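Local atomic coordinates of ABC-type transport auxiliary lipoprotein component domain-containing protein (Xanthomonas campestris pv. campestris, PDB entry 2IQI), a protein that is of unknown function but, by its family, is probably a lipoprotein that serves as an auxiliary component of an ABC-type transport system. Residues W25-W30 with T177-Q182; S76-F81 with T170-V174; A10-P15 with G62-A66; S118-A122 with A147-T153. All blocks are in the same frame, centred on the assembly; numbering follows the deposited sequence.

Contact 1 of 4, residues W25-W30 with T177-Q182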
loop_
_atom_site.group_PDB
_atom_site.type_symbol
_atom_site.label_atom_id
_atom_site.label_comp_id
_atom_site.label_asym_id
_atom_site.label_seq_id
_atom_site.Cartn_x
_atom_site.Cartn_y
_atom_site.Cartn_z
ATOM N N TRP A 25 -13.466 -1.449 13.400
ATOM C CA TRP A 25 -13.831 -1.037 12.065
ATOM C C TRP A 25 -15.322 -1.287 11.909
ATOM O O TRP A 25 -15.800 -2.386 12.228
ATOM C CB TRP A 25 -13.068 -1.809 10.990
ATOM C CG TRP A 25 -11.566 -1.548 10.916
ATOM C CD1 TRP A 25 -10.882 -0.483 11.427
ATOM C CD2 TRP A 25 -10.587 -2.357 10.243
ATOM N NE1 TRP A 25 -9.554 -0.590 11.143
ATOM C CE2 TRP A 25 -9.338 -1.727 10.416
ATOM C CE3 TRP A 25 -10.649 -3.547 9.503
ATOM C CZ2 TRP A 25 -8.153 -2.260 9.909
ATOM C CZ3 TRP A 25 -9.457 -4.075 8.994
ATOM C CH2 TRP A 25 -8.230 -3.433 9.209
ATOM N N PRO A 26 -16.063 -0.295 11.370
ATOM C CA PRO A 26 -17.475 -0.531 11.114
ATOM C C PRO A 26 -17.638 -1.689 10.138
ATOM O O PRO A 26 -16.822 -1.848 9.190
ATOM C CB PRO A 26 -17.940 0.765 10.441
ATOM C CG PRO A 26 -16.718 1.358 9.894
ATOM C CD PRO A 26 -15.642 1.020 10.881
ATOM N N GLN A 27 -18.658 -2.510 10.413
ATOM C CA GLN A 27 -19.202 -3.460 9.454
ATOM C C GLN A 27 -20.126 -2.688 8.539
ATOM O O GLN A 27 -21.086 -2.101 9.012
ATOM C CB GLN A 27 -19.967 -4.551 10.169
ATOM C CG GLN A 27 -20.307 -5.701 9.250
ATOM C CD GLN A 27 -20.315 -7.039 9.967
ATOM O OE1 GLN A 27 -20.864 -7.170 11.078
ATOM N NE2 GLN A 27 -19.700 -8.047 9.339
ATOM N N VAL A 28 -19.824 -2.650 7.244
ATOM C CA VAL A 28 -20.568 -1.792 6.331
ATOM C C VAL A 28 -21.443 -2.600 5.374
ATOM O O VAL A 28 -21.467 -3.828 5.432
ATOM C CB VAL A 28 -19.660 -0.827 5.517
ATOM C CG1 VAL A 28 -18.768 0.019 6.442
ATOM C CG2 VAL A 28 -18.858 -1.588 4.493
ATOM N N SER A 29 -22.169 -1.911 4.497
ATOM C CA SER A 29 -22.933 -2.597 3.455
ATOM C C SER A 29 -22.912 -1.859 2.095
ATOM O O SER A 29 -23.601 -2.281 1.153
ATOM C CB SER A 29 -24.366 -2.808 3.906
ATOM O OG SER A 29 -25.058 -1.593 3.731
ATOM N N TRP A 30 -22.144 -0.759 2.001
ATOM C CA TRP A 30 -21.828 -0.183 0.694
ATOM C C TRP A 30 -20.769 -1.071 -0.015
ATOM O O TRP A 30 -20.307 -2.106 0.541
ATOM C CB TRP A 30 -21.428 1.294 0.788
ATOM C CG TRP A 30 -20.520 1.594 1.930
ATOM C CD1 TRP A 30 -20.883 1.961 3.174
ATOM C CD2 TRP A 30 -19.089 1.529 1.933
ATOM N NE1 TRP A 30 -19.778 2.144 3.961
ATOM C CE2 TRP A 30 -18.661 1.874 3.225
ATOM C CE3 TRP A 30 -18.123 1.203 0.965
ATOM C CZ2 TRP A 30 -17.298 1.928 3.583
ATOM C CZ3 TRP A 30 -16.759 1.249 1.328
ATOM C CH2 TRP A 30 -16.367 1.618 2.623
ATOM N N THR A 177 -10.545 3.584 4.998
ATOM C CA THR A 177 -11.518 3.463 3.924
ATOM C C THR A 177 -12.879 3.094 4.485
ATOM O O THR A 177 -13.883 3.685 4.116
ATOM C CB THR A 177 -11.103 2.396 2.900
ATOM O OG1 THR A 177 -9.818 2.742 2.401
ATOM C CG2 THR A 177 -12.094 2.354 1.717
ATOM N N LEU A 178 -12.897 2.118 5.383
ATOM C CA LEU A 178 -14.117 1.715 6.041
ATOM C C LEU A 178 -14.689 2.827 6.879
ATOM O O LEU A 178 -15.884 3.040 6.838
ATOM C CB LEU A 178 -13.897 0.506 6.922
ATOM C CG LEU A 178 -13.430 -0.715 6.171
ATOM C CD1 LEU A 178 -13.250 -1.752 7.193
ATOM C CD2 LEU A 178 -14.433 -1.151 5.065
ATOM N N ILE A 179 -13.864 3.507 7.673
ATOM C CA ILE A 179 -14.393 4.536 8.578
ATOM C C ILE A 179 -14.851 5.751 7.771
ATOM O O ILE A 179 -15.993 6.214 7.942
ATOM C CB ILE A 179 -13.390 4.882 9.704
ATOM C CG1 ILE A 179 -13.359 3.721 10.688
ATOM C CG2 ILE A 179 -13.725 6.207 10.403
ATOM C CD1 ILE A 179 -12.218 3.773 11.640
ATOM N N THR A 180 -13.998 6.243 6.874
ATOM C CA THR A 180 -14.364 7.399 6.080
ATOM C C THR A 180 -15.596 7.089 5.209
ATOM O O THR A 180 -16.543 7.875 5.156
ATOM C CB THR A 180 -13.204 7.892 5.196
ATOM O OG1 THR A 180 -12.001 8.037 5.977
ATOM C CG2 THR A 180 -13.568 9.211 4.582
ATOM N N GLY A 181 -15.598 5.924 4.573
ATOM C CA GLY A 181 -16.720 5.523 3.769
ATOM C C GLY A 181 -18.004 5.573 4.554
ATOM O O GLY A 181 -18.987 6.162 4.113
ATOM N N GLN A 182 -17.976 4.950 5.720
ATOM C CA GLN A 182 -19.119 4.838 6.594
ATOM C C GLN A 182 -19.607 6.192 7.145
ATOM O O GLN A 182 -20.800 6.397 7.310
ATOM C CB GLN A 182 -18.785 3.877 7.729
ATOM C CG GLN A 182 -19.948 3.492 8.649
ATOM C CD GLN A 182 -21.131 2.838 7.924
ATOM O OE1 GLN A 182 -21.143 2.654 6.693
ATOM N NE2 GLN A 182 -22.132 2.486 8.699
HETATM O O HOH W 1 -23.009 0.962 6.174
#

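Contact 2 of 4, residues S76-F81 with T170-V174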
loop_
_atom_site.group_PDB
_atom_site.type_symbol
_atom_site.label_atom_id
_atom_site.label_comp_id
_atom_site.label_asym_id
_atom_site.label_seq_id
_atom_site.Cartn_x
_atom_site.Cartn_y
_atom_site.Cartn_z
ATOM N N SER A 76 -2.668 -6.422 -1.747
ATOM C CA SER A 76 -2.717 -6.426 -0.295
ATOM C C SER A 76 -3.989 -5.823 0.159
ATOM O O SER A 76 -4.624 -6.318 1.103
ATOM C CB SER A 76 -1.580 -5.605 0.298
ATOM O OG SER A 76 -0.390 -6.303 0.055
ATOM N N VAL A 77 -4.330 -4.728 -0.518
ATOM C CA VAL A 77 -5.440 -3.884 -0.144
ATOM C C VAL A 77 -6.750 -4.663 -0.288
ATOM O O VAL A 77 -7.531 -4.772 0.680
ATOM C CB VAL A 77 -5.440 -2.554 -0.935
ATOM C CG1 VAL A 77 -6.780 -1.874 -0.827
ATOM C CG2 VAL A 77 -4.369 -1.639 -0.390
ATOM N N VAL A 78 -6.952 -5.232 -1.481
ATOM C CA VAL A 78 -8.137 -6.003 -1.800
ATOM C C VAL A 78 -8.214 -7.259 -0.938
ATOM O O VAL A 78 -9.258 -7.554 -0.378
ATOM C CB VAL A 78 -8.146 -6.397 -3.268
ATOM C CG1 VAL A 78 -9.130 -7.520 -3.487
ATOM C CG2 VAL A 78 -8.505 -5.224 -4.113
ATOM N N ARG A 79 -7.114 -7.991 -0.808
ATOM C CA ARG A 79 -7.128 -9.129 0.097
ATOM C C ARG A 79 -7.435 -8.723 1.509
ATOM O O ARG A 79 -8.201 -9.412 2.160
ATOM C CB ARG A 79 -5.852 -9.946 0.019
ATOM C CG ARG A 79 -5.686 -10.435 -1.399
ATOM C CD ARG A 79 -4.622 -11.449 -1.671
ATOM N NE ARG A 79 -4.691 -11.648 -3.116
ATOM C CZ ARG A 79 -3.662 -11.954 -3.899
ATOM N NH1 ARG A 79 -2.463 -12.115 -3.362
ATOM N NH2 ARG A 79 -3.850 -12.080 -5.213
ATOM N N ALA A 80 -6.887 -7.605 1.997
ATOM C CA ALA A 80 -7.203 -7.208 3.387
ATOM C C ALA A 80 -8.685 -6.773 3.600
ATOM O O ALA A 80 -9.273 -7.056 4.645
ATOM C CB ALA A 80 -6.239 -6.198 3.899
ATOM N N PHE A 81 -9.298 -6.142 2.595
ATOM C CA PHE A 81 -10.755 -5.946 2.611
ATOM C C PHE A 81 -11.499 -7.274 2.635
ATOM O O PHE A 81 -12.436 -7.435 3.405
ATOM C CB PHE A 81 -11.247 -5.068 1.443
ATOM C CG PHE A 81 -10.919 -3.595 1.603
ATOM C CD1 PHE A 81 -11.432 -2.866 2.675
ATOM C CD2 PHE A 81 -10.102 -2.946 0.689
ATOM C CE1 PHE A 81 -11.133 -1.535 2.828
ATOM C CE2 PHE A 81 -9.797 -1.601 0.841
ATOM C CZ PHE A 81 -10.305 -0.893 1.892
ATOM N N THR A 170 -1.223 -0.976 4.548
ATOM C CA THR A 170 -2.468 -1.607 4.120
ATOM C C THR A 170 -3.448 -1.553 5.295
ATOM O O THR A 170 -4.628 -1.302 5.103
ATOM C CB THR A 170 -2.248 -3.089 3.692
ATOM O OG1 THR A 170 -1.319 -3.147 2.610
ATOM C CG2 THR A 170 -3.526 -3.767 3.263
ATOM N N THR A 171 -2.955 -1.776 6.516
ATOM C CA THR A 171 -3.822 -1.763 7.706
ATOM C C THR A 171 -4.398 -0.349 7.903
ATOM O O THR A 171 -5.557 -0.161 8.329
ATOM C CB THR A 171 -3.057 -2.217 8.972
ATOM O OG1 THR A 171 -2.623 -3.565 8.802
ATOM C CG2 THR A 171 -3.929 -2.187 10.137
ATOM N N GLU A 172 -3.582 0.651 7.607
ATOM C CA GLU A 172 -4.026 2.013 7.791
ATOM C C GLU A 172 -5.019 2.376 6.684
ATOM O O GLU A 172 -5.916 3.181 6.896
ATOM C CB GLU A 172 -2.826 2.974 7.847
ATOM C CG GLU A 172 -2.033 2.936 9.163
ATOM C CD GLU A 172 -0.705 3.791 9.156
ATOM O OE1 GLU A 172 -0.558 4.806 8.385
ATOM O OE2 GLU A 172 0.202 3.436 9.972
ATOM N N LEU A 173 -4.863 1.773 5.515
ATOM C CA LEU A 173 -5.716 2.118 4.385
ATOM C C LEU A 173 -7.110 1.554 4.559
ATOM O O LEU A 173 -8.107 2.255 4.442
ATOM C CB LEU A 173 -5.142 1.559 3.097
ATOM C CG LEU A 173 -4.165 2.455 2.382
ATOM C CD1 LEU A 173 -3.357 1.688 1.301
ATOM C CD2 LEU A 173 -5.064 3.521 1.795
ATOM N N VAL A 174 -7.146 0.266 4.831
ATOM C CA VAL A 174 -8.358 -0.439 5.002
ATOM C C VAL A 174 -9.237 0.241 6.050
ATOM O O VAL A 174 -10.450 0.420 5.835
ATOM C CB VAL A 174 -8.053 -1.881 5.337
ATOM C CG1 VAL A 174 -9.260 -2.567 5.948
ATOM C CG2 VAL A 174 -7.636 -2.606 4.071
#

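Contact 3 of 4, residues A10-P15 with G62-A66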
loop_
_atom_site.group_PDB
_atom_site.type_symbol
_atom_site.label_atom_id
_atom_site.label_comp_id
_atom_site.label_asym_id
_atom_site.label_seq_id
_atom_site.Cartn_x
_atom_site.Cartn_y
_atom_site.Cartn_z
ATOM N N ALA A 10 18.845 -13.891 -10.474
ATOM C CA ALA A 10 18.076 -12.858 -9.677
ATOM C C ALA A 10 17.250 -13.549 -8.586
ATOM O O ALA A 10 16.447 -14.438 -8.886
ATOM C CB ALA A 10 17.156 -12.016 -10.593
ATOM N N THR A 11 17.459 -13.168 -7.330
ATOM C CA THR A 11 16.570 -13.623 -6.291
ATOM C C THR A 11 15.200 -12.906 -6.436
ATOM O O THR A 11 15.125 -11.676 -6.674
ATOM C CB THR A 11 17.169 -13.342 -4.939
ATOM O OG1 THR A 11 18.565 -13.634 -4.986
ATOM C CG2 THR A 11 16.509 -14.187 -3.852
ATOM N N ILE A 12 14.123 -13.671 -6.317
ATOM C CA ILE A 12 12.812 -13.087 -6.343
ATOM C C ILE A 12 12.183 -13.052 -4.917
ATOM O O ILE A 12 11.923 -14.096 -4.300
ATOM C CB ILE A 12 11.928 -13.828 -7.385
ATOM C CG1 ILE A 12 12.571 -13.761 -8.783
ATOM C CG2 ILE A 12 10.454 -13.371 -7.365
ATOM C CD1 ILE A 12 12.827 -12.339 -9.347
ATOM N N TYR A 13 11.931 -11.842 -4.407
ATOM C CA TYR A 13 11.204 -11.664 -3.142
ATOM C C TYR A 13 9.680 -11.632 -3.287
ATOM O O TYR A 13 9.139 -11.058 -4.228
ATOM C CB TYR A 13 11.731 -10.422 -2.405
ATOM C CG TYR A 13 13.178 -10.614 -2.049
ATOM C CD1 TYR A 13 13.547 -11.495 -1.030
ATOM C CD2 TYR A 13 14.183 -9.976 -2.762
ATOM C CE1 TYR A 13 14.882 -11.703 -0.694
ATOM C CE2 TYR A 13 15.557 -10.187 -2.444
ATOM C CZ TYR A 13 15.882 -11.045 -1.400
ATOM O OH TYR A 13 17.183 -11.296 -1.096
ATOM N N ALA A 14 8.995 -12.283 -2.353
ATOM C CA ALA A 14 7.548 -12.249 -2.322
ATOM C C ALA A 14 7.083 -12.163 -0.896
ATOM O O ALA A 14 7.014 -13.187 -0.182
ATOM C CB ALA A 14 6.952 -13.459 -2.995
ATOM N N PRO A 15 6.784 -10.938 -0.449
ATOM C CA PRO A 15 6.214 -10.767 0.862
ATOM C C PRO A 15 4.813 -11.335 0.971
ATOM O O PRO A 15 4.092 -11.472 -0.015
ATOM C CB PRO A 15 6.207 -9.247 1.049
ATOM C CG PRO A 15 7.241 -8.755 0.101
ATOM C CD PRO A 15 7.044 -9.653 -1.089
ATOM N N GLY A 62 20.411 -8.023 -8.903
ATOM C CA GLY A 62 20.183 -9.437 -8.589
ATOM C C GLY A 62 19.110 -9.706 -7.543
ATOM O O GLY A 62 19.089 -10.771 -6.898
ATOM N N ALA A 63 18.223 -8.728 -7.372
ATOM C CA ALA A 63 17.032 -8.866 -6.548
ATOM C C ALA A 63 15.848 -8.246 -7.291
ATOM O O ALA A 63 16.014 -7.256 -8.004
ATOM C CB ALA A 63 17.247 -8.200 -5.217
ATOM N N GLY A 64 14.662 -8.832 -7.151
ATOM C CA GLY A 64 13.443 -8.210 -7.677
ATOM C C GLY A 64 12.221 -8.695 -6.932
ATOM O O GLY A 64 12.311 -9.620 -6.115
ATOM N N TRP A 65 11.079 -8.086 -7.244
ATOM C CA TRP A 65 9.762 -8.438 -6.681
ATOM C C TRP A 65 8.966 -9.436 -7.587
ATOM O O TRP A 65 8.944 -9.268 -8.801
ATOM C CB TRP A 65 8.914 -7.176 -6.576
ATOM C CG TRP A 65 9.348 -6.077 -5.651
ATOM C CD1 TRP A 65 9.513 -4.764 -5.981
ATOM C CD2 TRP A 65 9.634 -6.174 -4.252
ATOM N NE1 TRP A 65 9.892 -4.038 -4.878
ATOM C CE2 TRP A 65 9.979 -4.883 -3.805
ATOM C CE3 TRP A 65 9.662 -7.233 -3.337
ATOM C CZ2 TRP A 65 10.341 -4.623 -2.488
ATOM C CZ3 TRP A 65 10.004 -6.970 -2.026
ATOM C CH2 TRP A 65 10.339 -5.675 -1.614
ATOM N N ALA A 66 8.284 -10.426 -6.998
ATOM C CA ALA A 66 7.368 -11.314 -7.734
ATOM C C ALA A 66 6.320 -10.593 -8.610
ATOM O O ALA A 66 5.955 -11.059 -9.694
ATOM C CB ALA A 66 6.656 -12.236 -6.762
#

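Contact 4 of 4, residues S118-A122 with A147-T153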
loop_
_atom_site.group_PDB
_atom_site.type_symbol
_atom_site.label_atom_id
_atom_site.label_comp_id
_atom_site.label_asym_id
_atom_site.label_seq_id
_atom_site.Cartn_x
_atom_site.Cartn_y
_atom_site.Cartn_z
ATOM N N SER A 118 23.021 4.170 8.589
ATOM C CA SER A 118 23.909 3.085 8.245
ATOM C C SER A 118 23.097 1.978 7.621
ATOM O O SER A 118 23.575 1.350 6.672
ATOM C CB SER A 118 24.595 2.571 9.491
ATOM O OG SER A 118 25.952 2.507 9.191
ATOM N N LEU A 119 21.880 1.760 8.169
ATOM C CA LEU A 119 20.895 0.787 7.638
ATOM C C LEU A 119 19.616 1.475 7.105
ATOM O O LEU A 119 19.078 2.391 7.754
ATOM C CB LEU A 119 20.504 -0.236 8.702
ATOM C CG LEU A 119 21.589 -0.948 9.496
ATOM C CD1 LEU A 119 20.977 -1.523 10.756
ATOM C CD2 LEU A 119 22.277 -2.012 8.644
ATOM N N PRO A 120 19.092 0.998 5.956
ATOM C CA PRO A 120 18.024 1.708 5.288
ATOM C C PRO A 120 16.652 1.312 5.842
ATOM O O PRO A 120 16.517 0.286 6.545
ATOM C CB PRO A 120 18.144 1.208 3.861
ATOM C CG PRO A 120 18.534 -0.238 4.022
ATOM C CD PRO A 120 19.415 -0.267 5.261
ATOM N N ALA A 121 15.648 2.131 5.526
ATOM C CA ALA A 121 14.269 1.864 5.936
ATOM C C ALA A 121 13.422 1.569 4.694
ATOM O O ALA A 121 13.462 2.321 3.718
ATOM C CB ALA A 121 13.706 3.040 6.707
ATOM N N ALA A 122 12.673 0.465 4.730
ATOM C CA ALA A 122 11.695 0.202 3.670
ATOM C C ALA A 122 10.577 1.214 3.822
ATOM O O ALA A 122 9.961 1.286 4.864
ATOM C CB ALA A 122 11.157 -1.188 3.760
ATOM N N ALA A 147 7.672 3.980 7.280
ATOM C CA ALA A 147 9.093 3.586 7.144
ATOM C C ALA A 147 9.483 2.571 8.216
ATOM O O ALA A 147 9.294 2.797 9.423
ATOM C CB ALA A 147 10.020 4.809 7.178
ATOM N N ARG A 148 9.998 1.425 7.801
ATOM C CA ARG A 148 10.351 0.420 8.810
ATOM C C ARG A 148 11.808 0.054 8.670
ATOM O O ARG A 148 12.231 -0.378 7.599
ATOM C CB ARG A 148 9.446 -0.813 8.712
ATOM C CG ARG A 148 7.943 -0.530 8.973
ATOM C CD ARG A 148 7.591 -0.283 10.442
ATOM N NE ARG A 148 7.807 -1.503 11.225
ATOM C CZ ARG A 148 6.852 -2.386 11.530
ATOM N NH1 ARG A 148 5.597 -2.158 11.150
ATOM N NH2 ARG A 148 7.143 -3.488 12.229
ATOM N N PRO A 149 12.594 0.219 9.752
ATOM C CA PRO A 149 14.048 -0.015 9.642
ATOM C C PRO A 149 14.272 -1.480 9.353
ATOM O O PRO A 149 13.557 -2.342 9.880
ATOM C CB PRO A 149 14.575 0.324 11.032
ATOM C CG PRO A 149 13.390 0.026 11.946
ATOM C CD PRO A 149 12.195 0.532 11.138
ATOM N N SER A 150 15.219 -1.721 8.462
ATOM C CA SER A 150 15.695 -3.027 8.104
ATOM C C SER A 150 16.816 -3.382 9.060
ATOM O O SER A 150 17.474 -2.500 9.574
ATOM C CB SER A 150 16.260 -2.952 6.703
ATOM O OG SER A 150 16.939 -4.141 6.403
ATOM N N SER A 151 17.052 -4.667 9.290
ATOM C CA SER A 151 18.038 -5.042 10.265
ATOM C C SER A 151 19.447 -5.334 9.740
ATOM O O SER A 151 20.431 -5.252 10.517
ATOM C CB SER A 151 17.509 -6.060 11.291
ATOM O OG SER A 151 16.825 -7.130 10.733
ATOM N N SER A 152 19.587 -5.589 8.441
ATOM C CA SER A 152 20.901 -5.452 7.804
ATOM C C SER A 152 20.802 -4.830 6.405
ATOM O O SER A 152 19.739 -4.446 5.982
ATOM C CB SER A 152 21.614 -6.793 7.764
ATOM O OG SER A 152 21.214 -7.527 6.631
ATOM N N THR A 153 21.899 -4.728 5.676
ATOM C CA THR A 153 21.834 -4.194 4.326
ATOM C C THR A 153 21.552 -5.254 3.230
ATOM O O THR A 153 21.364 -4.869 2.076
ATOM C CB THR A 153 23.127 -3.404 3.977
ATOM O OG1 THR A 153 24.242 -4.276 4.065
ATOM C CG2 THR A 153 23.374 -2.280 4.965
#

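Contact 1 of 4, residues W25-W30 with T177-Q182
W30 and Q182 make the one direct hydrogen bond between the loop 25-30 and the helical turns 177-182. The indole NE1 gives its proton to Q182 OE1 at 3.1 Å, bent to 142° at the hydrogen; OE1 lies almost in the indole plane and NE1 in the plane of the amide carbonyl. Q182 reaches this point because its chain turns about the CB-CG bond (chi2 58°), which folds the amide back toward the loop. Water 1 also donates to Q182 OE1, at 2.6 Å, and accepts a weak bond from S29 N, so two donors grip one oxygen.

The remaining contacts are van der Waals, some to oxygens such as L178 O at the W30 ring edge. The benzo end of W30 lies against the helix backbone, where CZ2 is 3.6 Å from G181 CA. P26 wedges its ring among three helix residues, with CD 3.5 Å from I179 CG1 and CB 3.8 Å from Q182 CG. V28 CG1 rests beside Q182 OE1, while V28 CG2 sits over one face of W30, toward its rim. At the other end of the loop, L178 CD1 meets W25 CB at 3.8 Å.

The loop thus lies along the C-terminal part of helix 155-185 just before strand 31-34. F81 of helix 69-82 touches T177 and L178, and Y101 of strand 101-110 packs edge-to-face with W30.

Contact 2 of 4, residues S76-F81 with T170-V174
The F81 ring carries V174 CG2 over the centre of one face, a CH-pi contact with the methyl carbon 3.8 Å from the ring centroid and 9° off the ring normal. At its CE1 corner the same ring meets the other methyl of V174, CG1, also at 3.8 Å, so both branches of the valine bear on it. The motif is a helix-helix crossing: the axes of segments 76-81 and 170-174, parts of helices 69-82 and 155-185, approach to 9.5 Å and cross at -59°.

V174 can use both branches because CG1 stands anti to its backbone N (chi1 162°), leaving CG2 pointed at the neighbouring helix. Besides lying over the F81 ring, CG2 touches A80 CB. The small methyl of A80 lets T170 come close as well, its CG2 lying 3.7 Å from A80 CB. On the flank nearest the sheet, V77 CG2 meets L173 CD1 at 3.9 Å, the two side chains crossing at about a right angle.

All of these touching residues are buried, and the interface between the segments is held by apolar packing. The hydroxyls at its edge bond back to their own helices, S76 OG to M72 O and T170 OG1 to L166 O. Strands 101-110 and 31-34 lie beneath the pair: V77 rests on L103, I105 and V34, and F81 on L103 and L32. At the N-terminal end of the contact, S76 CB sits 3.4 Å from T170 OG1.

Contact 3 of 4, residues A10-P15 with G62-A66
Y13 and W65 project from the same face of a small parallel two-stranded sheet, strand 11-13 beside strand 63-65, and share it with A63. The two aromatic groups do not stack: W65 brings the rim of its six-membered ring, at CZ3, to within 3.9 Å of Y13 CB. Y13 instead turns its ring back along the neighbouring strand, with CG beside its own backbone N (chi1 -63°), and A63 CB meets the edge of that ring at CE2, 3.8 Å away. P15 CG touches W65 CZ3 at 3.9 Å, the two side chains crossing at about a right angle. On the reverse face I12 CG2 packs against A66 CB at 4.0 Å, and the I12 CD1 end lies over G64, which has no side chain there.

Backbone bonds set the register. Y13 N donates to G64 O at 2.8 Å and Y13 O accepts from A66 N at 3.0 Å, both fairly straight, while G64 N reaches T11 O at 2.9 Å. T11 N bonds to G62 O from well above the carbonyl plane.

Helix 155-185 lies against the aromatic face, where Y13 OH bonds to T155 OG1 and F162 packs edge-to-face with W65. Main-chain bonds thus hold the strands together, with apolar contacts between them, while the aromatic face turns to the helix and the tyrosine hydroxyl ties the N-terminal strand to T155.

Contact 4 of 4, residues S118-A122 with A147-T153
A121 and P149 form a non-hydrogen-bonded antiparallel pair and A122 and R148 the adjoining hydrogen-bonded pair, with CA atoms 4.2 and 5.3 Å apart. These are the open ends of the beta hairpin made by strands 121-132 and 137-149. A122 O accepts from R148 N at 2.9 Å, and A122 N donates to R148 O. The ladder runs one step past the strands, where S150 N bonds to P120 O at 3.1 Å, nearly straight at 162° and in the carbonyl plane. P149 has no amide hydrogen and falls at a position where the pairing asks for none.

A121 CB meets A147 CB at 4.1 Å on the face that also bears P149, while A122 points to the other face, toward F162 of helix 155-185. R148 leaves from that second face, and its chain folds away from A122; NH1 bonds to Q168 OE1 on the same helix.

Beyond the paired strands, L119 leans into the bend formed by residues 150-153. Its two methyls divide the work: CD1 lies by the carbonyl oxygens of S150 and S151, and CD2 lies 3.8 Å from T153 CG2. Y114 borders P120 and T153, and A157 of helix 155-185 touches S150 and S152. The bend is braced from within: S150 OG, anti to its own backbone N (chi1 170°), donates to S152 O at 2.8 Å.

How the contacts relate
Contact 2 is the buried core of the set, joining helices 69-82 and 155-185 through apolar packing, whereas contacts 1, 3 and 4 are only partly buried. Contact 1 continues from it along helix 155-185, and the two touch where W25 packs on V174. Contacts 3 and 4 lie toward the opposite end of the molecule, their centres about 17 Å apart, and both rely on main-chain bonds, parallel in one and antiparallel in the other. Contact 1 instead uses a side-chain bond supported by a water. Helix 155-185 relates all four: it supplies a segment to contacts 1 and 2 and packs against contacts 3 and 4.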